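Local coordinates for ribosomal protein uL16 3-hydroxylase (Escherichia coli, PDB 4CCL) that hydroxylates an arginine of ribosomal protein uL16 as a homodimeric, iron- and 2-oxoglutarate-dependent oxygenase that regulates growth, at residues H16-P21 with D105-D110; R140-G145 with D177-P182; R330-A335 with P354-M359. All blocks are in the same frame, centred on the assembly; numbering follows the deposited sequence.

Contact 1: H16-P21 with D105-D110. With SO4 (sulfate ion), chain M.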
loop_
_atom_site.group_PDB
_atom_site.type_symbol
_atom_site.label_atom_id
_atom_site.label_comp_id
_atom_site.label_asym_id
_atom_site.label_seq_id
_atom_site.Cartn_x
_atom_site.Cartn_y
_atom_site.Cartn_z
ATOM N N HIS B 16 18.735 -23.395 -20.742
ATOM C CA HIS B 16 19.309 -22.063 -20.540
ATOM C C HIS B 16 18.456 -21.057 -19.771
ATOM O O HIS B 16 18.907 -20.514 -18.764
ATOM C CB HIS B 16 19.897 -21.497 -21.834
ATOM C CG HIS B 16 21.195 -22.140 -22.220
ATOM N ND1 HIS B 16 21.347 -22.873 -23.378
ATOM C CD2 HIS B 16 22.388 -22.182 -21.587
ATOM C CE1 HIS B 16 22.586 -23.328 -23.446
ATOM N NE2 HIS B 16 23.241 -22.923 -22.372
ATOM N N TRP B 17 17.262 -20.772 -20.282
ATOM C CA TRP B 17 16.427 -19.693 -19.763
ATOM C C TRP B 17 16.272 -19.729 -18.245
ATOM O O TRP B 17 15.923 -20.754 -17.664
ATOM C CB TRP B 17 15.039 -19.794 -20.392
ATOM C CG TRP B 17 14.036 -18.879 -19.784
ATOM C CD1 TRP B 17 13.062 -19.206 -18.887
ATOM C CD2 TRP B 17 13.906 -17.479 -20.027
ATOM N NE1 TRP B 17 12.328 -18.093 -18.559
ATOM C CE2 TRP B 17 12.831 -17.016 -19.245
ATOM C CE3 TRP B 17 14.598 -16.567 -20.829
ATOM C CZ2 TRP B 17 12.427 -15.685 -19.242
ATOM C CZ3 TRP B 17 14.197 -15.244 -20.826
ATOM C CH2 TRP B 17 13.122 -14.815 -20.038
ATOM N N GLN B 18 16.552 -18.582 -17.626
ATOM C CA GLN B 18 16.537 -18.413 -16.174
ATOM C C GLN B 18 17.504 -19.353 -15.450
ATOM O O GLN B 18 17.334 -19.631 -14.262
ATOM C CB GLN B 18 15.119 -18.587 -15.625
ATOM C CG GLN B 18 14.212 -17.394 -15.845
ATOM C CD GLN B 18 14.185 -16.462 -14.649
ATOM O OE1 GLN B 18 14.070 -16.906 -13.507
ATOM N NE2 GLN B 18 14.299 -15.164 -14.906
ATOM N N LYS B 19 18.520 -19.833 -16.163
ATOM C CA LYS B 19 19.497 -20.744 -15.574
ATOM C C LYS B 19 20.938 -20.328 -15.850
ATOM O O LYS B 19 21.660 -19.917 -14.943
ATOM C CB LYS B 19 19.261 -22.172 -16.071
ATOM C CG LYS B 19 17.842 -22.668 -15.865
ATOM C CD LYS B 19 17.643 -24.055 -16.444
ATOM C CE LYS B 19 16.163 -24.373 -16.585
ATOM N NZ LYS B 19 15.524 -23.523 -17.633
ATOM N N ARG B 20 21.346 -20.435 -17.113
ATOM C CA ARG B 20 22.726 -20.185 -17.514
ATOM C C ARG B 20 22.777 -19.264 -18.723
ATOM O O ARG B 20 21.901 -19.317 -19.587
ATOM C CB ARG B 20 23.422 -21.502 -17.868
ATOM C CG ARG B 20 23.330 -22.576 -16.797
ATOM C CD ARG B 20 23.991 -22.132 -15.505
ATOM N NE ARG B 20 25.430 -21.943 -15.658
ATOM C CZ ARG B 20 26.215 -21.418 -14.723
ATOM N NH1 ARG B 20 25.700 -21.025 -13.567
ATOM N NH2 ARG B 20 27.515 -21.283 -14.944
ATOM N N PRO B 21 23.811 -18.413 -18.791
ATOM C CA PRO B 21 24.000 -17.554 -19.961
ATOM C C PRO B 21 24.579 -18.295 -21.160
ATOM O O PRO B 21 25.271 -19.299 -20.994
ATOM C CB PRO B 21 24.996 -16.504 -19.462
ATOM C CG PRO B 21 25.771 -17.199 -18.412
ATOM C CD PRO B 21 24.792 -18.124 -17.731
ATOM N N ASP B 105 4.544 -12.493 -23.633
ATOM C CA ASP B 105 4.467 -11.044 -23.811
ATOM C C ASP B 105 4.538 -10.296 -22.483
ATOM O O ASP B 105 5.093 -9.200 -22.414
ATOM C CB ASP B 105 3.176 -10.648 -24.535
ATOM C CG ASP B 105 3.192 -11.010 -26.005
ATOM O OD1 ASP B 105 4.292 -11.225 -26.557
ATOM O OD2 ASP B 105 2.102 -11.070 -26.612
ATOM N N TRP B 106 3.973 -10.883 -21.434
ATOM C CA TRP B 106 3.895 -10.196 -20.149
ATOM C C TRP B 106 5.254 -10.116 -19.445
ATOM O O TRP B 106 5.503 -9.196 -18.665
ATOM C CB TRP B 106 2.805 -10.809 -19.252
ATOM C CG TRP B 106 3.189 -12.059 -18.514
ATOM C CD1 TRP B 106 3.056 -13.348 -18.946
ATOM C CD2 TRP B 106 3.741 -12.136 -17.195
ATOM N NE1 TRP B 106 3.502 -14.221 -17.983
ATOM C CE2 TRP B 106 3.930 -13.501 -16.897
ATOM C CE3 TRP B 106 4.101 -11.182 -16.237
ATOM C CZ2 TRP B 106 4.464 -13.935 -15.685
ATOM C CZ3 TRP B 106 4.632 -11.615 -15.034
ATOM C CH2 TRP B 106 4.805 -12.978 -14.768
ATOM N N ARG B 107 6.136 -11.068 -19.733
ATOM C CA ARG B 107 7.484 -11.050 -19.168
ATOM C C ARG B 107 8.463 -10.141 -19.916
ATOM O O ARG B 107 9.467 -9.709 -19.348
ATOM C CB ARG B 107 8.046 -12.471 -19.089
ATOM C CG ARG B 107 7.344 -13.361 -18.073
ATOM C CD ARG B 107 7.900 -13.162 -16.673
ATOM N NE ARG B 107 9.196 -13.815 -16.509
ATOM C CZ ARG B 107 10.368 -13.187 -16.553
ATOM N NH1 ARG B 107 10.415 -11.878 -16.751
ATOM N NH2 ARG B 107 11.492 -13.869 -16.392
ATOM N N ILE B 108 8.173 -9.843 -21.179
ATOM C CA ILE B 108 9.084 -9.030 -21.984
ATOM C C ILE B 108 8.910 -7.551 -21.635
ATOM O O ILE B 108 7.819 -7.118 -21.265
ATOM C CB ILE B 108 8.898 -9.280 -23.508
ATOM C CG1 ILE B 108 10.193 -8.981 -24.266
ATOM C CG2 ILE B 108 7.736 -8.473 -24.070
ATOM C CD1 ILE B 108 10.093 -9.196 -25.767
ATOM N N ASP B 109 9.988 -6.778 -21.725
ATOM C CA ASP B 109 9.911 -5.374 -21.341
ATOM C C ASP B 109 9.945 -4.429 -22.535
ATOM O O ASP B 109 8.902 -3.922 -22.948
ATOM C CB ASP B 109 11.041 -5.019 -20.368
ATOM C CG ASP B 109 10.893 -3.625 -19.783
ATOM O OD1 ASP B 109 9.776 -3.072 -19.840
ATOM O OD2 ASP B 109 11.890 -3.083 -19.258
ATOM N N ASP B 110 11.133 -4.240 -23.105
ATOM C CA ASP B 110 11.356 -3.279 -24.185
ATOM C C ASP B 110 12.734 -3.470 -24.822
ATOM O O ASP B 110 13.512 -4.324 -24.397
ATOM C CB ASP B 110 11.230 -1.839 -23.670
ATOM C CG ASP B 110 9.793 -1.350 -23.635
ATOM O OD1 ASP B 110 9.052 -1.603 -24.608
ATOM O OD2 ASP B 110 9.400 -0.733 -22.623
HETATM S S SO4 M . 25.897 -24.701 -24.182
HETATM O O1 SO4 M . 25.115 -24.464 -25.395
HETATM O O2 SO4 M . 25.545 -26.002 -23.621
HETATM O O3 SO4 M . 27.320 -24.681 -24.503
HETATM O O4 SO4 M . 25.623 -23.659 -23.198
#
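The Arg107 guanidinium meets two flat groups of the 16-21 loop, the indole of Trp17 and the amide of Gln18. Gln18 NE2 stands at the guanidinium edge, near its plane, 3.4 Å from Arg107 NH2, with the amide turned almost square to it (89°). Trp17 CZ2 comes in obliquely, 3.5 Å from the same NH2, the two planes 42° apart. One face of the indole carries CG of the next residue, Gln18, 3.4 Å above the plane and offset toward the rim. On the other segment, Arg107 CG lies over the centre of one face of Trp106.

Both nitrogens in the Gln18–Arg107 pair are donors, so no hydrogen bond joins them. What draws them together is an acceptor outside: Asp130 OD1 takes a hydrogen bond from Gln18 NE2 and a salt bridge from Arg107 NH2. Asp230 of the second subunit does much the same, its OD2 in a salt bridge with Arg107 NE and its OD1 accepting a hydrogen bond from Trp17 NE1, so the homodimer interface fixes both groups. Arg107 gets there by bending at chi2 (-84°) and again at chi3, which swings its tip toward the loop. At the loop's start, remote from Arg107, His16 NE2 gives a bent hydrogen bond of 2.6 Å to sulfate O4, an ion probably from the crystallisation liquor, which Arg15 NH1 also binds. Lys19 NZ folds back to Trp17 O at 2.8 Å, in the carbonyl plane.

The loop runs from helix 9-15 to strand 22-24, an outermost strand of the large antiparallel sheet. Arg107 comes just before strand 108-116 and packs on Phe202 of the adjoining strand 195-202, and the Phe202 ring meets Trp17 edge-to-face; the contact ties the N-terminal loop to the JmjC region beside the dimer interface.

Contact 2: R140-G145 with D177-P182. With SO4 (sulfate ion), chain L.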
loop_
_atom_site.group_PDB
_atom_site.type_symbol
_atom_site.label_atom_id
_atom_site.label_comp_id
_atom_site.label_asym_id
_atom_site.label_seq_id
_atom_site.Cartn_x
_atom_site.Cartn_y
_atom_site.Cartn_z
ATOM N N ARG B 140 32.083 -5.884 -30.224
ATOM C CA ARG B 140 32.321 -5.632 -28.810
ATOM C C ARG B 140 32.871 -6.871 -28.137
ATOM O O ARG B 140 32.587 -7.998 -28.546
ATOM C CB ARG B 140 31.036 -5.212 -28.097
ATOM C CG ARG B 140 30.321 -4.053 -28.739
ATOM C CD ARG B 140 29.187 -3.551 -27.875
ATOM N NE ARG B 140 29.647 -2.620 -26.851
ATOM C CZ ARG B 140 28.926 -2.264 -25.794
ATOM N NH1 ARG B 140 27.715 -2.777 -25.613
ATOM N NH2 ARG B 140 29.415 -1.405 -24.911
ATOM N N ARG B 141 33.671 -6.650 -27.104
ATOM C CA ARG B 141 34.090 -7.722 -26.227
ATOM C C ARG B 141 33.091 -7.795 -25.086
ATOM O O ARG B 141 32.876 -6.808 -24.378
ATOM C CB ARG B 141 35.491 -7.459 -25.684
ATOM C CG ARG B 141 36.005 -8.534 -24.742
ATOM C CD ARG B 141 37.362 -8.145 -24.190
ATOM N NE ARG B 141 37.907 -9.147 -23.280
ATOM C CZ ARG B 141 39.042 -8.994 -22.608
ATOM N NH1 ARG B 141 39.746 -7.880 -22.744
ATOM N NH2 ARG B 141 39.472 -9.952 -21.798
ATOM N N TRP B 142 32.467 -8.958 -24.940
ATOM C CA TRP B 142 31.537 -9.225 -23.855
ATOM C C TRP B 142 32.088 -10.276 -22.901
ATOM O O TRP B 142 32.652 -11.299 -23.317
ATOM C CB TRP B 142 30.168 -9.654 -24.389
ATOM C CG TRP B 142 29.276 -8.496 -24.687
ATOM C CD1 TRP B 142 28.995 -7.975 -25.909
ATOM C CD2 TRP B 142 28.560 -7.701 -23.722
ATOM N NE1 TRP B 142 28.139 -6.906 -25.775
ATOM C CE2 TRP B 142 27.863 -6.719 -24.472
ATOM C CE3 TRP B 142 28.445 -7.727 -22.341
ATOM C CZ2 TRP B 142 27.055 -5.771 -23.832
ATOM C CZ3 TRP B 142 27.642 -6.781 -21.725
ATOM C CH2 TRP B 142 26.958 -5.816 -22.475
ATOM N N ARG B 143 31.912 -9.993 -21.616
ATOM C CA ARG B 143 32.384 -10.838 -20.538
ATOM C C ARG B 143 31.260 -11.072 -19.534
ATOM O O ARG B 143 30.557 -10.139 -19.149
ATOM C CB ARG B 143 33.592 -10.202 -19.847
ATOM C CG ARG B 143 34.798 -10.010 -20.762
ATOM C CD ARG B 143 35.952 -9.307 -20.060
ATOM N NE ARG B 143 36.505 -10.109 -18.973
ATOM C CZ ARG B 143 36.290 -9.871 -17.683
ATOM N NH1 ARG B 143 35.537 -8.845 -17.313
ATOM N NH2 ARG B 143 36.833 -10.657 -16.764
ATOM N N VAL B 144 31.079 -12.327 -19.137
ATOM C CA VAL B 144 30.096 -12.679 -18.125
ATOM C C VAL B 144 30.756 -13.544 -17.060
ATOM O O VAL B 144 31.434 -14.524 -17.380
ATOM C CB VAL B 144 28.911 -13.462 -18.726
ATOM C CG1 VAL B 144 27.797 -13.594 -17.697
ATOM C CG2 VAL B 144 28.396 -12.778 -19.983
ATOM N N GLY B 145 30.561 -13.181 -15.796
ATOM C CA GLY B 145 31.121 -13.946 -14.700
ATOM C C GLY B 145 30.114 -14.908 -14.105
ATOM O O GLY B 145 28.928 -14.863 -14.432
ATOM N N ASP B 177 25.155 -11.942 -33.637
ATOM C CA ASP B 177 25.338 -12.726 -32.421
ATOM C C ASP B 177 24.459 -12.209 -31.287
ATOM O O ASP B 177 24.165 -11.014 -31.201
ATOM C CB ASP B 177 26.804 -12.722 -31.985
ATOM C CG ASP B 177 27.723 -13.343 -33.017
ATOM O OD1 ASP B 177 27.261 -14.205 -33.797
ATOM O OD2 ASP B 177 28.913 -12.971 -33.043
ATOM N N ILE B 178 24.037 -13.124 -30.421
ATOM C CA ILE B 178 23.210 -12.777 -29.274
ATOM C C ILE B 178 23.805 -13.358 -28.002
ATOM O O ILE B 178 24.229 -14.514 -27.978
ATOM C CB ILE B 178 21.781 -13.319 -29.427
ATOM C CG1 ILE B 178 21.218 -12.950 -30.797
ATOM C CG2 ILE B 178 20.883 -12.787 -28.320
ATOM C CD1 ILE B 178 19.912 -13.614 -31.102
ATOM N N LEU B 179 23.844 -12.548 -26.952
ATOM C CA LEU B 179 24.272 -13.013 -25.644
ATOM C C LEU B 179 23.086 -13.011 -24.681
ATOM O O LEU B 179 22.605 -11.950 -24.286
ATOM C CB LEU B 179 25.389 -12.115 -25.112
ATOM C CG LEU B 179 25.854 -12.325 -23.670
ATOM C CD1 LEU B 179 26.405 -13.726 -23.479
ATOM C CD2 LEU B 179 26.894 -11.282 -23.290
ATOM N N TYR B 180 22.619 -14.199 -24.304
ATOM C CA TYR B 180 21.556 -14.310 -23.314
ATOM C C TYR B 180 22.135 -14.389 -21.911
ATOM O O TYR B 180 22.931 -15.280 -21.615
ATOM C CB TYR B 180 20.666 -15.533 -23.548
ATOM C CG TYR B 180 19.796 -15.813 -22.342
ATOM C CD1 TYR B 180 18.727 -14.984 -22.033
ATOM C CD2 TYR B 180 20.066 -16.879 -21.489
ATOM C CE1 TYR B 180 17.939 -15.215 -20.923
ATOM C CE2 TYR B 180 19.282 -17.116 -20.376
ATOM C CZ TYR B 180 18.220 -16.279 -20.100
ATOM O OH TYR B 180 17.434 -16.505 -18.999
ATOM N N ILE B 181 21.753 -13.431 -21.072
ATOM C CA ILE B 181 22.139 -13.402 -19.665
ATOM C C ILE B 181 20.944 -13.493 -18.709
ATOM O O ILE B 181 20.073 -12.624 -18.729
ATOM C CB ILE B 181 22.950 -12.139 -19.335
ATOM C CG1 ILE B 181 24.019 -11.901 -20.410
ATOM C CG2 ILE B 181 23.575 -12.266 -17.956
ATOM C CD1 ILE B 181 24.767 -10.594 -20.263
ATOM N N PRO B 182 20.888 -14.549 -17.878
ATOM C CA PRO B 182 19.882 -14.612 -16.812
ATOM C C PRO B 182 20.233 -13.617 -15.711
ATOM O O PRO B 182 21.387 -13.199 -15.630
ATOM C CB PRO B 182 20.023 -16.044 -16.273
ATOM C CG PRO B 182 20.897 -16.770 -17.252
ATOM C CD PRO B 182 21.761 -15.732 -17.876
HETATM S S SO4 L . 25.163 -2.028 -23.148
HETATM O O1 SO4 L . 24.524 -2.420 -24.401
HETATM O O2 SO4 L . 24.511 -2.699 -22.027
HETATM O O3 SO4 L . 26.570 -2.416 -23.170
HETATM O O4 SO4 L . 25.049 -0.581 -22.994
#
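Leu179 puts its CD2 methyl under the root of the Trp142 side chain, 3.8 Å from Trp142 CB and 3.9 Å from CG, the two side chains slanting past one another. With Leu179 CG anti to its own nitrogen (chi1 172°) and chi2 at 61°, both methyls reach for the facing strand: CD2 also lies 3.9 Å from Val144 CG2, an end-on meeting of branches. The same Val144 CG2 meets both Leu179 and the tip of Ile181, whose CD1 is 4.2 Å away. No hydrogen bond crosses; the contact is wholly apolar.

The polar ends look elsewhere. Trp142 NE1 bonds Asn197 OD1, which also takes Arg140 NH1. Arg140 sends NH1 2.7 Å to sulfate O3 in a fairly straight bond at the guanidinium edge; Ser114 OG holds the same ion. As both residues are inferred to bind substrate, the sulfate probably sits in the substrate pocket, with Trp142 CZ2 close by.

Strand 140-145 lies between 167-173 and 187-191 in the small sheet, while strand 178-181 belongs to the large one, between 22-24 and 131-135. Their axes pass 9.8 Å apart at 20°, two walls of the JmjC double-stranded beta-helix packed face to face, with Ile133 of strand 131-135 touching both Trp142 and Ile181.

Contact 3: R330-A335 with P354-M359. With SO4 (sulfate ion), chain O.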
loop_
_atom_site.group_PDB
_atom_site.type_symbol
_atom_site.label_atom_id
_atom_site.label_comp_id
_atom_site.label_asym_id
_atom_site.label_seq_id
_atom_site.Cartn_x
_atom_site.Cartn_y
_atom_site.Cartn_z
ATOM N N ARG B 330 -14.846 -12.997 -28.876
ATOM C CA ARG B 330 -13.525 -13.560 -28.599
ATOM C C ARG B 330 -12.479 -13.482 -29.728
ATOM O O ARG B 330 -11.339 -13.098 -29.471
ATOM C CB ARG B 330 -13.632 -14.978 -28.025
ATOM C CG ARG B 330 -12.351 -15.465 -27.379
ATOM C CD ARG B 330 -12.523 -16.841 -26.758
ATOM N NE ARG B 330 -11.235 -17.503 -26.573
ATOM C CZ ARG B 330 -10.467 -17.362 -25.499
ATOM N NH1 ARG B 330 -10.856 -16.585 -24.497
ATOM N NH2 ARG B 330 -9.308 -18.001 -25.426
ATOM N N PRO B 331 -12.842 -13.881 -30.966
ATOM C CA PRO B 331 -11.853 -13.824 -32.053
ATOM C C PRO B 331 -11.250 -12.433 -32.234
ATOM O O PRO B 331 -10.052 -12.297 -32.500
ATOM C CB PRO B 331 -12.678 -14.197 -33.288
ATOM C CG PRO B 331 -13.758 -15.056 -32.769
ATOM C CD PRO B 331 -14.107 -14.491 -31.421
ATOM N N ALA B 332 -12.084 -11.413 -32.076
ATOM C CA ALA B 332 -11.653 -10.029 -32.211
ATOM C C ALA B 332 -10.650 -9.648 -31.127
ATOM O O ALA B 332 -9.604 -9.059 -31.412
ATOM C CB ALA B 332 -12.850 -9.109 -32.168
ATOM N N LEU B 333 -10.978 -9.982 -29.882
ATOM C CA LEU B 333 -10.103 -9.677 -28.755
ATOM C C LEU B 333 -8.769 -10.400 -28.886
ATOM O O LEU B 333 -7.714 -9.826 -28.609
ATOM C CB LEU B 333 -10.764 -10.042 -27.425
ATOM C CG LEU B 333 -12.014 -9.268 -27.004
ATOM C CD1 LEU B 333 -12.236 -9.402 -25.502
ATOM C CD2 LEU B 333 -11.923 -7.807 -27.413
ATOM N N ASP B 334 -8.826 -11.660 -29.308
ATOM C CA ASP B 334 -7.624 -12.447 -29.558
ATOM C C ASP B 334 -6.781 -11.809 -30.654
ATOM O O ASP B 334 -5.550 -11.796 -30.581
ATOM C CB ASP B 334 -7.992 -13.878 -29.948
ATOM C CG ASP B 334 -8.340 -14.735 -28.751
ATOM O OD1 ASP B 334 -7.657 -14.612 -27.713
ATOM O OD2 ASP B 334 -9.300 -15.528 -28.848
ATOM N N ALA B 335 -7.458 -11.279 -31.669
ATOM C CA ALA B 335 -6.788 -10.568 -32.747
ATOM C C ALA B 335 -6.085 -9.318 -32.218
ATOM O O ALA B 335 -4.977 -8.990 -32.648
ATOM C CB ALA B 335 -7.786 -10.198 -33.833
ATOM N N PRO B 354 -22.426 -2.517 -32.789
ATOM C CA PRO B 354 -22.148 -1.105 -32.507
ATOM C C PRO B 354 -21.387 -0.906 -31.199
ATOM O O PRO B 354 -20.653 0.072 -31.069
ATOM C CB PRO B 354 -23.549 -0.488 -32.413
ATOM C CG PRO B 354 -24.419 -1.402 -33.202
ATOM C CD PRO B 354 -23.867 -2.768 -32.953
ATOM N N SER B 355 -21.550 -1.822 -30.250
ATOM C CA SER B 355 -20.825 -1.739 -28.986
ATOM C C SER B 355 -19.334 -1.988 -29.188
ATOM O O SER B 355 -18.498 -1.208 -28.728
ATOM C CB SER B 355 -21.394 -2.725 -27.965
ATOM O OG SER B 355 -22.619 -2.256 -27.431
ATOM N N PHE B 356 -19.009 -3.079 -29.876
ATOM C CA PHE B 356 -17.620 -3.392 -30.190
ATOM C C PHE B 356 -16.994 -2.283 -31.019
ATOM O O PHE B 356 -15.858 -1.884 -30.773
ATOM C CB PHE B 356 -17.498 -4.720 -30.942
ATOM C CG PHE B 356 -16.080 -5.085 -31.291
ATOM C CD1 PHE B 356 -15.291 -5.775 -30.388
ATOM C CD2 PHE B 356 -15.533 -4.728 -32.516
ATOM C CE1 PHE B 356 -13.985 -6.109 -30.700
ATOM C CE2 PHE B 356 -14.228 -5.059 -32.833
ATOM C CZ PHE B 356 -13.453 -5.748 -31.924
ATOM N N LEU B 357 -17.738 -1.800 -32.009
ATOM C CA LEU B 357 -17.264 -0.724 -32.869
ATOM C C LEU B 357 -16.978 0.520 -32.035
ATOM O O LEU B 357 -15.997 1.229 -32.270
ATOM C CB LEU B 357 -18.297 -0.415 -33.954
ATOM C CG LEU B 357 -17.866 0.572 -35.037
ATOM C CD1 LEU B 357 -16.586 0.094 -35.706
ATOM C CD2 LEU B 357 -18.973 0.765 -36.063
ATOM N N ALA B 358 -17.833 0.766 -31.047
ATOM C CA ALA B 358 -17.662 1.891 -30.136
ATOM C C ALA B 358 -16.385 1.746 -29.313
ATOM O O ALA B 358 -15.578 2.676 -29.240
ATOM C CB ALA B 358 -18.869 2.022 -29.224
HETATM N N MSE B 359 -16.208 0.579 -28.696
HETATM C CA MSE B 359 -14.995 0.291 -27.931
HETATM C C MSE B 359 -13.739 0.497 -28.764
HETATM O O MSE B 359 -12.822 1.207 -28.351
HETATM C CB MSE B 359 -15.001 -1.145 -27.410
HETATM C CG MSE B 359 -13.619 -1.636 -27.001
HETATM SE SE MSE B 359 -13.573 -3.522 -26.537
HETATM C CE MSE B 359 -14.913 -3.489 -25.129
HETATM S S SO4 O . -6.882 -18.177 -22.229
HETATM O O1 SO4 O . -7.387 -17.517 -23.428
HETATM O O2 SO4 O . -7.638 -17.718 -21.066
HETATM O O3 SO4 O . -7.030 -19.623 -22.364
HETATM O O4 SO4 O . -5.470 -17.849 -22.052
#
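Arg330 NH2 donates a nearly straight hydrogen bond of 2.8 Å to sulfate O1 (N-H...O 166°), on a helix whose Ala332 packs against Phe356. The oxygen lies in the plane of the guanidinium, at its edge. Arg330 reaches it with a chain extended from CG to NE. One turn on, Asp334 OD2 stands 3.6 Å from Arg330 NE, but well out of the guanidinium plane, so the pair attracts by charge without an N-H aimed at the carboxylate. Asp334 has a second partner, Arg313, whose NE meets OD1. The sulfate probably came from the crystallisation liquor.

Across the helices the touching is done by a ring and two aliphatic side chains. Phe356 has its CG trans to the backbone N (chi1 180°), which sends the ring straight out from helix 354-365 toward helix 330-338. Its leading carbon, Phe356 CZ, meets Ala332 CB at 3.4 Å, neither squarely on the face nor at the edge. Leu333 comes in differently: its CD2 approaches the ring edge, near the ring plane, 4.2 Å from Phe356 CE1. Outside the pair, His329 brings its ring against Phe356, and Ala350 touches both Ala332 and Phe356.

These helices belong to the C-terminal winged-helix region. Chemically, the join between them rests on dispersion and burial: the aromatic ring bridges the helices to an alanine and a leucine, no hydrogen bond ties the segments, and the charged groups of Arg330 and Asp334 find their partners outside this join.

All three contacts are buried where the segments meet, yet they differ in kind. Contact 1 is the polar one, its arginine held by acids of both subunits; contacts 2 and 3 join their segments through apolar side chains alone, strand against strand in one and helix against helix in the other. Contacts 1 and 2 reach the same large sheet and touch directly: Gln18 N lies 2.6 Å from Tyr180 OH, a probable hydrogen bond. Contact 3 belongs to the winged-helix region, its centre about 43 Å from that of contact 2, on the opposite side of the chain's centre. Each has a sulfate on a residue outside the join; only contact 2's meets inferred substrate binders.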